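Local coordinates for putative aspartyl-tRNA synthetase (Leishmania major, PDB 6OD8), which probably attaches L-aspartate to tRNA(Asp) at the expense of ATP, as a class II aminoacyl-tRNA synthetase, at residues Ile131-Met134 and Gly135-Thr139; Thr203-Asn206 and Ser207-Met210; His73-Val76 and Ser77-Ser80; Ala219-Arg222 and Leu223-Arg226. All coordinates share one frame; numbering follows the deposited sequence. Where two conformers were deposited one is given.

In the fold
Contact 3 comes first along the chain, in the loop between helix 48-54 and strand 88-100, followed by contact 1 on helix 128-136, contact 2 where helix 201-206 gives way to helix 208-211, and contact 4 on helix 215-237. Contacts 1 and 3, with centres 22 Å apart, both pack on the sheet of the OB-fold, a nucleic-acid-binding domain that probably contacts the tRNA. Contacts 2 and 4 belong to the class II catalytic domain; their centres are 18 Å apart and they touch, Arg208 NH2 lying 3.5 Å from Phe221 CZ. His73, Trp209, Gln224 and Ser225 touch the second subunit, so the dimer interface draws on both parts of the chain.

Contact 1 of 4, residues Ile131-Met134 and Gly135-Thr139; sequences IDFM and GQIAT
Phe133 and Gln136 meet near the C-terminal part of helix 128-136, where the glutamine folds back along the chain. Its amide plane is tilted only 26° from the phenyl ring, and NE2 approaches CD1 of Phe133 obliquely at 3.5 Å. Two torsions make the fold: CG of Gln136 sits between its own backbone N and carbonyl carbon (chi1 64°), and a second bend at chi2 turns the amide toward Phe133 O. There Gln136 NE2 donates to Phe133 O at 3.0 Å, in the carbonyl plane and on a lone pair. The same oxygen takes Gln136 N from above its plane, at 3.1 Å, so two N-H groups grip one carbonyl. A glutamine is long enough to reach back in this way.

Ile137 serves the ring differently. Its CG1 lies over one face, 4.1 Å above the plane and toward the rim, while its CD1 touches Phe133 CE2 at 3.7 Å. Phe57 meets the phenylalanine as well. Branched and apolar, Ile137 suits a buried place between this ring and Ile171 on strand 170-173, and Met134 also rests on that strand. Gly135 N still donates to Ile131 O at 3.1 Å, a regular helical bond before the chain leaves for the loop. Such a C-terminal helical turn, packed by its apolar side on the sheet, belongs to the helix that accompanies the barrel of an OB-fold.

Contact 2 of 4, residues Thr203-Asn206 and Ser207-Met210; sequences TRLN and SRWM
Arg208 swings CG away from its amide nitrogen (chi1 179°) and bends at chi2 and chi3, which lays it alongside Leu205, both side chains pointing the same way. Leu205, its CG anti to the carbonyl carbon, carries CD2 over the centre of the Arg208 guanidinium, 3.6 Å above the plane. The motif is a break between two short helices, 201-206 and 208-211, in the class II synthetase domain, with Ser207 as the residue before the second helix.

The methyl of Leu205 covers one face of the flat cation while leaving its N-H edges for polar partners. Those partners lie elsewhere: NH1 makes a salt bridge to Asp211, while NE and NH2 donate to the carbonyls of Leu548 and Ser547. Such a gathering of acceptors explains how a buried arginine can be tolerated, and the carboxylate probably balances much of its charge. Asp211 also bridges to Arg204, so one acid serves two arginines.

Trp209 brings its indole back over the break. Its CH2 approaches Asn206 O obliquely at 3.6 Å, and Ser207 CA lies over one face of the ring, 3.8 Å above it and toward the rim. Trp209 also packs on Ser515 of the second subunit, a broad apolar surface being well suited to an interface.

Ser207 N makes weak bonds to Thr203 O and Arg204 O. Serine, small and polar, also joins this turn through water: one molecule donates to Thr203 O at 2.7 Å and is hydrogen-bonded to Ser207 OG, also at 2.7 Å.

Contact 3 of 4, residues His73-Val76 and Ser77-Ser80; sequences HIPV and SELS
Pro75 and Glu78 make the closest side-chain meeting of this turn. The carboxylate of Glu78 rests against the pyrrolidine ring, with CD 3.4 Å from Pro75 CG and OE1 3.4 Å from Pro75 CD. The two side chains cross obliquely; the glutamate chain is extended beyond CG (chi2 176°), which carries its acid along the proline to the far ring carbons. Ile74 completes this first shell and crosses Glu78 at about a right angle, its CG2 3.8 Å from Glu78 OE1. The aliphatic CB and CG of the glutamate pack on Ile74 and Pro75 respectively; the acid lies against ring carbons too, and its charge is met by Arg81, which forms a salt bridge with OE1.

The backbone fixes the spacing. Glu78 N donates to Pro75 O at 3.0 Å and Leu79 N to Val76 O at 3.2 Å. Proline, lacking an N-H, suits the start of the turn, where its carbonyl is used as an acceptor.

Val76 and Leu79 meet on the side facing the sheet, CG1 to CD1 at 4.0 Å. Both are buried and pack on Ile91 of strand 88-100, and Leu79 reaches Val116 of strand 114-121 too. Farther out, His73 NE2 is hydrogen-bonded to Glu322 of the second subunit. The two successive i to i+3 bonds define a short 3-10 turn, here laid against the sheet of the OB-fold by its apolar residues.

Contact 4 of 4, residues Ala219-Arg222 and Leu223-Arg226; sequences AIFR and LQSR
Gln224 meets Phe221 one turn back along helix 215-237, and its side chain can be followed outward. CB, the first atom, lies 3.6 Å from both Phe221 O and Ile220 O, close to the helix backbone. CG is anti to the backbone N (chi1 -164°), and a bend at chi2 then brings the amide beside the phenylalanine, the two side chains pointing the same way. At the tip, NE2 stands at the ring edge, near the ring plane and 3.8 Å from both CD2 and CE2 of Phe221. Amide and ring planes are 85° apart, so the groups meet without stacking. The hydrogen-bonding partner of NE2 is elsewhere, the carbonyl of Ala546, which explains how a polar amide fits this buried site.

The backbone is regular: Gln224 N donates to Ile220 O at 2.9 Å and Ser225 N to Phe221 O at 3.1 Å. On the side turned to helix 346-353, Leu223 sets CG 3.3 Å from Ala219 O; the branched leucine also touches Leu538 of helix 530-538. Arg222, more exposed, forms a salt bridge with Glu348 of helix 346-353.

Ser225, compact enough for a close approach, accepts through OG a hydrogen bond from the backbone N of Glu242 of the second subunit. These i to i+4 bonds and divided faces mark a long alpha-helix of the class II synthetase domain, packed between neighbouring helices and the dimer interface.

Contact 1 of 4, residues Ile131-Met134 and Gly135-Thr139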
ATOM      1  N   ILE A 131      36.566   2.152 -31.791  1.00 36.45           N
ATOM      2  CA  ILE A 131      36.431   0.701 -31.686  1.00 35.11           C
ATOM      3  C   ILE A 131      37.234   0.182 -30.498  1.00 42.31           C
ATOM      4  O   ILE A 131      36.766  -0.687 -29.745  1.00 31.88           O
ATOM      5  CB  ILE A 131      36.855   0.019 -33.005  1.00 40.51           C
ATOM      6  CG1 ILE A 131      35.667  -0.118 -33.965  1.00 41.38           C
ATOM      7  CG2 ILE A 131      37.421  -1.362 -32.739  1.00 41.20           C
ATOM      8  CD1 ILE A 131      35.111   1.179 -34.472  1.00 39.30           C
ATOM      9  N   ASP A 132      38.448   0.719 -30.304  1.00 39.39           N
ATOM     10  CA  ASP A 132      39.237   0.379 -29.119  1.00 39.43           C
ATOM     11  C   ASP A 132      38.523   0.792 -27.844  1.00 36.20           C
ATOM     12  O   ASP A 132      38.518   0.046 -26.855  1.00 33.27           O
ATOM     13  CB  ASP A 132      40.602   1.060 -29.166  1.00 42.47           C
ATOM     14  CG  ASP A 132      41.433   0.635 -30.363  1.00 52.84           C
ATOM     15  OD1 ASP A 132      41.347  -0.546 -30.762  1.00 49.61           O
ATOM     16  OD2 ASP A 132      42.173   1.492 -30.899  1.00 54.15           O
ATOM     17  N   PHE A 133      37.947   1.999 -27.831  1.00 33.82           N
ATOM     18  CA  PHE A 133      37.230   2.464 -26.650  1.00 33.34           C
ATOM     19  C   PHE A 133      36.080   1.530 -26.310  1.00 28.25           C
ATOM     20  O   PHE A 133      35.913   1.128 -25.152  1.00 28.13           O
ATOM     21  CB  PHE A 133      36.717   3.887 -26.870  1.00 28.88           C
ATOM     22  CG  PHE A 133      35.894   4.408 -25.734  1.00 27.17           C
ATOM     23  CD1 PHE A 133      36.488   4.789 -24.541  1.00 27.12           C
ATOM     24  CD2 PHE A 133      34.514   4.518 -25.856  1.00 26.38           C
ATOM     25  CE1 PHE A 133      35.714   5.273 -23.474  1.00 25.69           C
ATOM     26  CE2 PHE A 133      33.739   5.003 -24.806  1.00 26.80           C
ATOM     27  CZ  PHE A 133      34.340   5.379 -23.612  1.00 29.09           C
ATOM     28  N   MET A 134      35.264   1.184 -27.311  1.00 29.70           N
ATOM     29  CA  MET A 134      34.124   0.308 -27.068  1.00 29.90           C
ATOM     30  C   MET A 134      34.570  -1.036 -26.510  1.00 28.94           C
ATOM     31  O   MET A 134      33.949  -1.572 -25.582  1.00 26.91           O
ATOM     32  CB  MET A 134      33.335   0.109 -28.355  1.00 28.52           C
ATOM     33  CG  MET A 134      32.606   1.337 -28.803  1.00 31.36           C
ATOM     34  SD  MET A 134      31.995   1.127 -30.480  1.00 36.48           S
ATOM     35  CE  MET A 134      30.667  -0.054 -30.188  1.00 26.55           C
ATOM     36  N   GLY A 135      35.651  -1.595 -27.055  1.00 32.40           N
ATOM     37  CA  GLY A 135      36.113  -2.893 -26.600  1.00 31.63           C
ATOM     38  C   GLY A 135      36.524  -2.931 -25.141  1.00 33.50           C
ATOM     39  O   GLY A 135      36.485  -4.000 -24.526  1.00 36.26           O
ATOM     40  N   GLN A 136      36.908  -1.791 -24.564  1.00 31.03           N
ATOM     41  CA  GLN A 136      37.423  -1.775 -23.199  1.00 31.63           C
ATOM     42  C   GLN A 136      36.448  -1.214 -22.162  1.00 30.16           C
ATOM     43  O   GLN A 136      36.818  -1.120 -20.985  1.00 28.55           O
ATOM     44  CB  GLN A 136      38.757  -1.003 -23.147  1.00 35.24           C
ATOM     45  CG  GLN A 136      38.676   0.484 -23.502  1.00 38.58           C
ATOM     46  CD  GLN A 136      38.162   1.328 -22.345  1.00 39.40           C
ATOM     47  OE1 GLN A 136      38.761   1.346 -21.264  1.00 36.49           O
ATOM     48  NE2 GLN A 136      37.029   2.003 -22.554  1.00 26.73           N
ATOM     49  N   ILE A 137      35.228  -0.826 -22.551  1.00 27.93           N
ATOM     50  CA  ILE A 137      34.252  -0.377 -21.562  1.00 27.02           C
ATOM     51  C   ILE A 137      33.958  -1.526 -20.607  1.00 25.08           C
ATOM     52  O   ILE A 137      33.805  -2.679 -21.026  1.00 28.14           O
ATOM     53  CB  ILE A 137      32.967   0.126 -22.246  1.00 24.24           C
ATOM     54  CG1 ILE A 137      33.302   1.264 -23.218  1.00 23.17           C
ATOM     55  CG2 ILE A 137      31.933   0.597 -21.226  1.00 22.97           C
ATOM     56  CD1 ILE A 137      32.124   1.809 -24.006  1.00 22.66           C
ATOM     57  N   ALA A 138      33.905  -1.224 -19.314  1.00 22.58           N
ATOM     58  CA  ALA A 138      33.588  -2.257 -18.329  1.00 26.78           C
ATOM     59  C   ALA A 138      32.123  -2.658 -18.448  1.00 23.34           C
ATOM     60  O   ALA A 138      31.242  -1.802 -18.584  1.00 22.45           O
ATOM     61  CB  ALA A 138      33.876  -1.755 -16.914  1.00 22.09           C
ATOM     62  N   THR A 139      31.853  -3.969 -18.401  1.00 21.92           N
ATOM     63  CA  THR A 139      30.459  -4.389 -18.426  1.00 20.43           C
ATOM     64  C   THR A 139      29.740  -3.824 -17.207  1.00 24.27           C
ATOM     65  O   THR A 139      30.343  -3.592 -16.151  1.00 22.17           O
ATOM     66  CB  THR A 139      30.327  -5.918 -18.457  1.00 28.04           C
ATOM     67  OG1 THR A 139      30.857  -6.460 -17.256  1.00 28.16           O
ATOM     68  CG2 THR A 139      31.100  -6.495 -19.647  1.00 27.68           C
TER

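Contact 2 of 4, residues Thr203-Asn206 and Ser207-Met210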
ATOM      1  N   THR A 203      25.400 -14.725  -1.534  1.00 23.62           N
ATOM      2  CA  THR A 203      26.143 -13.808  -2.396  1.00 26.36           C
ATOM      3  C   THR A 203      25.192 -12.955  -3.227  1.00 24.31           C
ATOM      4  O   THR A 203      25.410 -11.751  -3.410  1.00 24.61           O
ATOM      5  CB  THR A 203      27.086 -14.609  -3.292  1.00 30.09           C
ATOM      6  OG1 THR A 203      27.918 -15.425  -2.464  1.00 31.38           O
ATOM      7  CG2 THR A 203      27.959 -13.678  -4.129  1.00 32.41           C
ATOM      8  N   ARG A 204      24.114 -13.570  -3.705  1.00 22.50           N
ATOM      9  CA  ARG A 204      23.054 -12.862  -4.416  1.00 23.88           C
ATOM     10  C   ARG A 204      22.487 -11.717  -3.587  1.00 27.49           C
ATOM     11  O   ARG A 204      22.341 -10.589  -4.070  1.00 25.65           O
ATOM     12  CB  ARG A 204      21.954 -13.861  -4.739  1.00 27.21           C
ATOM     13  CG  ARG A 204      21.398 -13.827  -6.102  1.00 39.52           C
ATOM     14  CD  ARG A 204      20.317 -14.891  -6.213  1.00 36.39           C
ATOM     15  NE  ARG A 204      20.777 -16.064  -6.946  1.00 32.15           N
ATOM     16  CZ  ARG A 204      20.789 -16.122  -8.274  1.00 33.68           C
ATOM     17  NH1 ARG A 204      20.371 -15.072  -8.976  1.00 30.68           N
ATOM     18  NH2 ARG A 204      21.207 -17.210  -8.899  1.00 31.95           N
ATOM     19  N   LEU A 205      22.131 -11.998  -2.332  1.00 22.05           N
ATOM     20  CA  LEU A 205      21.456 -10.983  -1.531  1.00 18.11           C
ATOM     21  C   LEU A 205      22.432  -9.930  -1.041  1.00 24.12           C
ATOM     22  O   LEU A 205      22.033  -8.783  -0.814  1.00 25.30           O
ATOM     23  CB  LEU A 205      20.724 -11.634  -0.348  1.00 20.72           C
ATOM     24  CG  LEU A 205      19.704 -12.703  -0.743  1.00 19.51           C
ATOM     25  CD1 LEU A 205      19.117 -13.467   0.490  1.00 19.16           C
ATOM     26  CD2 LEU A 205      18.593 -12.123  -1.612  1.00 20.38           C
ATOM     27  N   ASN A 206      23.710 -10.290  -0.906  1.00 20.46           N
ATOM     28  CA  ASN A 206      24.712  -9.338  -0.442  1.00 25.46           C
ATOM     29  C   ASN A 206      24.970  -8.222  -1.446  1.00 29.18           C
ATOM     30  O   ASN A 206      25.446  -7.162  -1.041  1.00 24.60           O
ATOM     31  CB  ASN A 206      26.031 -10.052  -0.140  1.00 27.01           C
ATOM     32  CG  ASN A 206      25.959 -10.892   1.113  1.00 31.56           C
ATOM     33  OD1 ASN A 206      25.043 -10.737   1.918  1.00 29.76           O
ATOM     34  ND2 ASN A 206      26.920 -11.790   1.284  1.00 25.30           N
ATOM     35  N   SER A 207      24.705  -8.460  -2.738  1.00 31.71           N
ATOM     36  CA  SER A 207      24.756  -7.434  -3.797  1.00 29.91           C
ATOM     37  C   SER A 207      23.459  -7.493  -4.609  1.00 25.40           C
ATOM     38  O   SER A 207      23.450  -7.744  -5.817  1.00 22.04           O
ATOM     39  CB  SER A 207      25.950  -7.612  -4.730  1.00 30.07           C
ATOM     40  OG  SER A 207      27.169  -7.662  -4.018  1.00 26.51           O
ATOM     41  N   ARG A 208      22.348  -7.236  -3.917  1.00 18.44           N
ATOM     42  CA  ARG A 208      21.031  -7.407  -4.508  1.00 18.60           C
ATOM     43  C   ARG A 208      20.829  -6.513  -5.723  1.00 23.00           C
ATOM     44  O   ARG A 208      20.086  -6.886  -6.641  1.00 18.23           O
ATOM     45  CB  ARG A 208      19.954  -7.132  -3.450  1.00 23.73           C
ATOM     46  CG  ARG A 208      18.551  -7.246  -3.956  1.00 31.13           C
ATOM     47  CD  ARG A 208      18.272  -8.647  -4.468  1.00 31.26           C
ATOM     48  NE  ARG A 208      17.127  -9.217  -3.776  1.00 30.28           N
ATOM     49  CZ  ARG A 208      16.584 -10.393  -4.065  1.00 26.90           C
ATOM     50  NH1 ARG A 208      17.076 -11.119  -5.055  1.00 25.18           N
ATOM     51  NH2 ARG A 208      15.541 -10.832  -3.371  1.00 27.69           N
ATOM     52  N   TRP A 209      21.485  -5.344  -5.755  1.00 19.27           N
ATOM     53  CA  TRP A 209      21.351  -4.443  -6.900  1.00 22.07           C
ATOM     54  C   TRP A 209      21.880  -5.079  -8.174  1.00 19.47           C
ATOM     55  O   TRP A 209      21.389  -4.778  -9.270  1.00 21.68           O
ATOM     56  CB  TRP A 209      22.071  -3.118  -6.632  1.00 18.82           C
ATOM     57  CG  TRP A 209      23.458  -3.286  -6.063  1.00 17.72           C
ATOM     58  CD1 TRP A 209      24.642  -3.334  -6.753  1.00 17.56           C
ATOM     59  CD2 TRP A 209      23.793  -3.436  -4.681  1.00 18.55           C
ATOM     60  NE1 TRP A 209      25.689  -3.500  -5.878  1.00 20.34           N
ATOM     61  CE2 TRP A 209      25.191  -3.580  -4.602  1.00 21.75           C
ATOM     62  CE3 TRP A 209      23.037  -3.485  -3.500  1.00 22.05           C
ATOM     63  CZ2 TRP A 209      25.861  -3.757  -3.378  1.00 24.47           C
ATOM     64  CZ3 TRP A 209      23.706  -3.660  -2.288  1.00 24.30           C
ATOM     65  CH2 TRP A 209      25.101  -3.791  -2.240  1.00 27.08           C
ATOM     66  N   MET A 210      22.882  -5.951  -8.062  1.00 16.51           N
ATOM     67  CA  MET A 210      23.326  -6.694  -9.236  1.00 17.81           C
ATOM     68  C   MET A 210      22.320  -7.785  -9.602  1.00 21.98           C
ATOM     69  O   MET A 210      21.949  -7.951 -10.776  1.00 21.38           O
ATOM     70  CB  MET A 210      24.713  -7.297  -8.966  1.00 19.77           C
ATOM     71  CG  MET A 210      25.342  -7.995 -10.129  1.00 24.59           C
ATOM     72  SD  MET A 210      25.840  -6.819 -11.434  1.00 26.42           S
ATOM     73  CE  MET A 210      26.428  -7.988 -12.656  1.00 27.00           C
TER
HETATM   74  O   HOH W   1      27.674 -10.261  -3.476  1.00 25.82           O

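Contact 3 of 4, residues His73-Val76 and Ser77-Ser80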
ATOM      1  N   HIS A  73      15.721  10.951 -25.566  1.00 32.23           N
ATOM      2  CA  HIS A  73      16.319   9.675 -25.211  0.53 35.02           C
ATOM      3  C   HIS A  73      15.310   8.558 -25.481  1.00 38.07           C
ATOM      4  O   HIS A  73      14.243   8.523 -24.860  1.00 40.34           O
ATOM      5  CB  HIS A  73      16.748   9.729 -23.742  0.53 31.85           C
ATOM      6  CG  HIS A  73      17.279  11.073 -23.329  0.53 28.04           C
ATOM      7  ND1 HIS A  73      18.627  11.337 -23.211  0.53 28.95           N
ATOM      8  CD2 HIS A  73      16.646  12.234 -23.036  0.53 27.25           C
ATOM      9  CE1 HIS A  73      18.801  12.597 -22.853  0.53 25.10           C
ATOM     10  NE2 HIS A  73      17.615  13.166 -22.749  0.53 24.92           N
ATOM     11  N   ILE A  74      15.641   7.654 -26.404  1.00 30.87           N
ATOM     12  CA  ILE A  74      14.765   6.541 -26.770  1.00 27.97           C
ATOM     13  C   ILE A  74      15.077   5.363 -25.847  1.00 28.57           C
ATOM     14  O   ILE A  74      16.231   4.914 -25.813  1.00 29.46           O
ATOM     15  CB  ILE A  74      14.951   6.129 -28.237  1.00 30.14           C
ATOM     16  CG1 ILE A  74      14.816   7.330 -29.187  1.00 32.16           C
ATOM     17  CG2 ILE A  74      14.006   4.979 -28.608  1.00 35.03           C
ATOM     18  CD1 ILE A  74      13.456   7.973 -29.174  1.00 39.58           C
ATOM     19  N   PRO A  75      14.099   4.822 -25.121  1.00 36.53           N
ATOM     20  CA  PRO A  75      14.371   3.618 -24.320  1.00 34.29           C
ATOM     21  C   PRO A  75      14.596   2.392 -25.200  1.00 19.35           C
ATOM     22  O   PRO A  75      14.042   2.266 -26.292  1.00 27.73           O
ATOM     23  CB  PRO A  75      13.111   3.469 -23.459  1.00 35.11           C
ATOM     24  CG  PRO A  75      12.064   4.225 -24.170  1.00 36.63           C
ATOM     25  CD  PRO A  75      12.734   5.336 -24.914  1.00 33.72           C
ATOM     26  N   VAL A  76      15.428   1.476 -24.703  1.00 23.33           N
ATOM     27  CA  VAL A  76      15.727   0.259 -25.447  1.00 24.85           C
ATOM     28  C   VAL A  76      14.446  -0.489 -25.802  1.00 23.44           C
ATOM     29  O   VAL A  76      14.364  -1.125 -26.860  1.00 23.66           O
ATOM     30  CB  VAL A  76      16.699  -0.626 -24.637  1.00 27.17           C
ATOM     31  CG1 VAL A  76      17.048  -1.885 -25.411  1.00 29.26           C
ATOM     32  CG2 VAL A  76      17.957   0.155 -24.305  1.00 34.22           C
ATOM     33  N   SER A  77      13.415  -0.385 -24.953  1.00 23.53           N
ATOM     34  CA  SER A  77      12.177  -1.131 -25.171  1.00 31.14           C
ATOM     35  C   SER A  77      11.494  -0.736 -26.472  1.00 27.53           C
ATOM     36  O   SER A  77      10.765  -1.544 -27.059  1.00 31.64           O
ATOM     37  CB  SER A  77      11.226  -0.927 -23.989  1.00 31.80           C
ATOM     38  OG  SER A  77      11.014   0.460 -23.721  1.00 33.11           O
ATOM     39  N   GLU A  78      11.733   0.490 -26.954  1.00 32.03           N
ATOM     40  CA  GLU A  78      11.043   1.029 -28.118  1.00 36.02           C
ATOM     41  C   GLU A  78      11.756   0.753 -29.440  1.00 29.88           C
ATOM     42  O   GLU A  78      11.225   1.116 -30.491  1.00 40.12           O
ATOM     43  CB  GLU A  78      10.846   2.546 -27.952  1.00 45.24           C
ATOM     44  CG  GLU A  78       9.852   2.955 -26.866  1.00 57.82           C
ATOM     45  CD  GLU A  78       9.766   4.475 -26.670  1.00 71.64           C
ATOM     46  OE1 GLU A  78      10.419   5.229 -27.428  1.00 74.25           O
ATOM     47  OE2 GLU A  78       9.047   4.917 -25.746  1.00 75.19           O
ATOM     48  N   LEU A  79      12.923   0.104 -29.422  1.00 25.60           N
ATOM     49  CA  LEU A  79      13.795   0.061 -30.593  1.00 29.95           C
ATOM     50  C   LEU A  79      13.257  -0.779 -31.740  1.00 39.80           C
ATOM     51  O   LEU A  79      13.802  -0.699 -32.850  1.00 36.77           O
ATOM     52  CB  LEU A  79      15.171  -0.459 -30.184  1.00 32.68           C
ATOM     53  CG  LEU A  79      15.995   0.563 -29.415  1.00 27.21           C
ATOM     54  CD1 LEU A  79      17.322  -0.038 -28.940  1.00 24.65           C
ATOM     55  CD2 LEU A  79      16.209   1.771 -30.306  1.00 27.05           C
ATOM     56  N   SER A  80      12.227  -1.585 -31.518  1.00 38.47           N
ATOM     57  CA  SER A  80      11.672  -2.365 -32.608  1.00 39.26           C
ATOM     58  C   SER A  80      10.483  -1.686 -33.280  1.00 44.02           C
ATOM     59  O   SER A  80       9.972  -2.216 -34.273  1.00 49.74           O
ATOM     60  CB  SER A  80      11.294  -3.761 -32.110  1.00 40.02           C
ATOM     61  OG  SER A  80      12.460  -4.570 -32.029  1.00 38.54           O
TER

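Contact 4 of 4, residues Ala219-Arg222 and Leu223-Arg226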
ATOM      1  N   ALA A 219      11.681  -9.916 -13.088  1.00 17.91           N
ATOM      2  CA  ALA A 219      10.294 -10.311 -13.351  1.00 15.72           C
ATOM      3  C   ALA A 219       9.568 -10.651 -12.066  1.00 17.74           C
ATOM      4  O   ALA A 219       8.378 -10.342 -11.919  1.00 15.34           O
ATOM      5  CB  ALA A 219      10.238 -11.505 -14.319  1.00 17.41           C
ATOM      6  N   ILE A 220      10.250 -11.320 -11.139  1.00 15.70           N
ATOM      7  CA  ILE A 220       9.608 -11.644  -9.859  1.00 16.13           C
ATOM      8  C   ILE A 220       9.079 -10.387  -9.182  1.00 15.53           C
ATOM      9  O   ILE A 220       7.953 -10.365  -8.665  1.00 17.22           O
ATOM     10  CB  ILE A 220      10.588 -12.399  -8.946  1.00 15.75           C
ATOM     11  CG1 ILE A 220      10.847 -13.799  -9.493  1.00 18.83           C
ATOM     12  CG2 ILE A 220      10.068 -12.454  -7.534  1.00 15.12           C
ATOM     13  CD1 ILE A 220      12.007 -14.523  -8.784  1.00 15.82           C
ATOM     14  N   PHE A 221       9.862  -9.309  -9.191  1.00 15.26           N
ATOM     15  CA  PHE A 221       9.416  -8.152  -8.429  1.00 18.95           C
ATOM     16  C   PHE A 221       8.435  -7.282  -9.200  1.00 17.73           C
ATOM     17  O   PHE A 221       7.627  -6.596  -8.572  1.00 15.93           O
ATOM     18  CB  PHE A 221      10.632  -7.372  -7.933  1.00 17.20           C
ATOM     19  CG  PHE A 221      11.364  -8.120  -6.859  1.00 17.27           C
ATOM     20  CD1 PHE A 221      12.552  -8.762  -7.129  1.00 17.45           C
ATOM     21  CD2 PHE A 221      10.797  -8.247  -5.594  1.00 17.61           C
ATOM     22  CE1 PHE A 221      13.198  -9.488  -6.141  1.00 15.70           C
ATOM     23  CE2 PHE A 221      11.422  -8.985  -4.608  1.00 17.07           C
ATOM     24  CZ  PHE A 221      12.635  -9.602  -4.884  1.00 16.35           C
ATOM     25  N   ARG A 222       8.443  -7.334 -10.531  1.00 17.53           N
ATOM     26  CA  ARG A 222       7.326  -6.763 -11.276  1.00 15.88           C
ATOM     27  C   ARG A 222       6.025  -7.499 -10.948  1.00 13.48           C
ATOM     28  O   ARG A 222       4.972  -6.872 -10.783  1.00 16.04           O
ATOM     29  CB  ARG A 222       7.612  -6.818 -12.776  1.00 13.56           C
ATOM     30  CG  ARG A 222       8.765  -5.882 -13.216  1.00 20.68           C
ATOM     31  CD  ARG A 222       9.093  -6.076 -14.692  1.00 28.00           C
ATOM     32  NE  ARG A 222       7.933  -5.726 -15.497  1.00 38.77           N
ATOM     33  CZ  ARG A 222       7.719  -4.515 -16.010  1.00 48.12           C
ATOM     34  NH1 ARG A 222       8.603  -3.543 -15.820  1.00 42.29           N
ATOM     35  NH2 ARG A 222       6.620  -4.281 -16.720  1.00 47.31           N
ATOM     36  N   LEU A 223       6.076  -8.833 -10.872  1.00 12.45           N
ATOM     37  CA  LEU A 223       4.871  -9.583 -10.505  1.00 12.35           C
ATOM     38  C   LEU A 223       4.454  -9.306  -9.067  1.00 11.93           C
ATOM     39  O   LEU A 223       3.261  -9.200  -8.778  1.00 13.21           O
ATOM     40  CB  LEU A 223       5.090 -11.088 -10.721  1.00 12.82           C
ATOM     41  CG  LEU A 223       5.269 -11.466 -12.196  1.00 17.75           C
ATOM     42  CD1 LEU A 223       5.791 -12.898 -12.301  1.00 19.21           C
ATOM     43  CD2 LEU A 223       3.954 -11.306 -12.948  1.00 19.15           C
ATOM     44  N   GLN A 224       5.414  -9.132  -8.157  1.00 12.46           N
ATOM     45  CA  GLN A 224       5.054  -8.758  -6.795  1.00 13.55           C
ATOM     46  C   GLN A 224       4.269  -7.448  -6.773  1.00 18.01           C
ATOM     47  O   GLN A 224       3.260  -7.322  -6.062  1.00 13.89           O
ATOM     48  CB  GLN A 224       6.311  -8.644  -5.927  1.00 14.53           C
ATOM     49  CG  GLN A 224       6.005  -8.634  -4.407  1.00 13.32           C
ATOM     50  CD  GLN A 224       7.022  -7.812  -3.619  1.00 17.58           C
ATOM     51  OE1 GLN A 224       6.960  -6.584  -3.604  1.00 23.10           O
ATOM     52  NE2 GLN A 224       7.967  -8.485  -2.995  1.00 15.07           N
ATOM     53  N   SER A 225       4.718  -6.464  -7.552  1.00 16.02           N
ATOM     54  CA  SER A 225       3.974  -5.219  -7.668  1.00 14.50           C
ATOM     55  C   SER A 225       2.565  -5.462  -8.197  1.00 10.73           C
ATOM     56  O   SER A 225       1.596  -4.835  -7.727  1.00 11.57           O
ATOM     57  CB  SER A 225       4.729  -4.248  -8.590  1.00 14.76           C
ATOM     58  OG  SER A 225       3.999  -3.040  -8.726  1.00 17.82           O
ATOM     59  N   ARG A 226       2.423  -6.339  -9.203  1.00 13.51           N
ATOM     60  CA  ARG A 226       1.089  -6.599  -9.751  1.00 11.96           C
ATOM     61  C   ARG A 226       0.180  -7.272  -8.726  1.00 12.62           C
ATOM     62  O   ARG A 226      -1.023  -6.987  -8.690  1.00 14.65           O
ATOM     63  CB  ARG A 226       1.165  -7.473 -11.014  1.00 14.72           C
ATOM     64  CG  ARG A 226       1.871  -6.850 -12.201  1.00 15.16           C
ATOM     65  CD  ARG A 226       1.282  -5.476 -12.623  1.00 15.51           C
ATOM     66  NE  ARG A 226       1.859  -5.051 -13.897  1.00 16.83           N
ATOM     67  CZ  ARG A 226       1.581  -3.907 -14.521  1.00 26.02           C
ATOM     68  NH1 ARG A 226       0.728  -3.038 -13.989  1.00 26.23           N
ATOM     69  NH2 ARG A 226       2.171  -3.619 -15.679  1.00 26.91           N
TER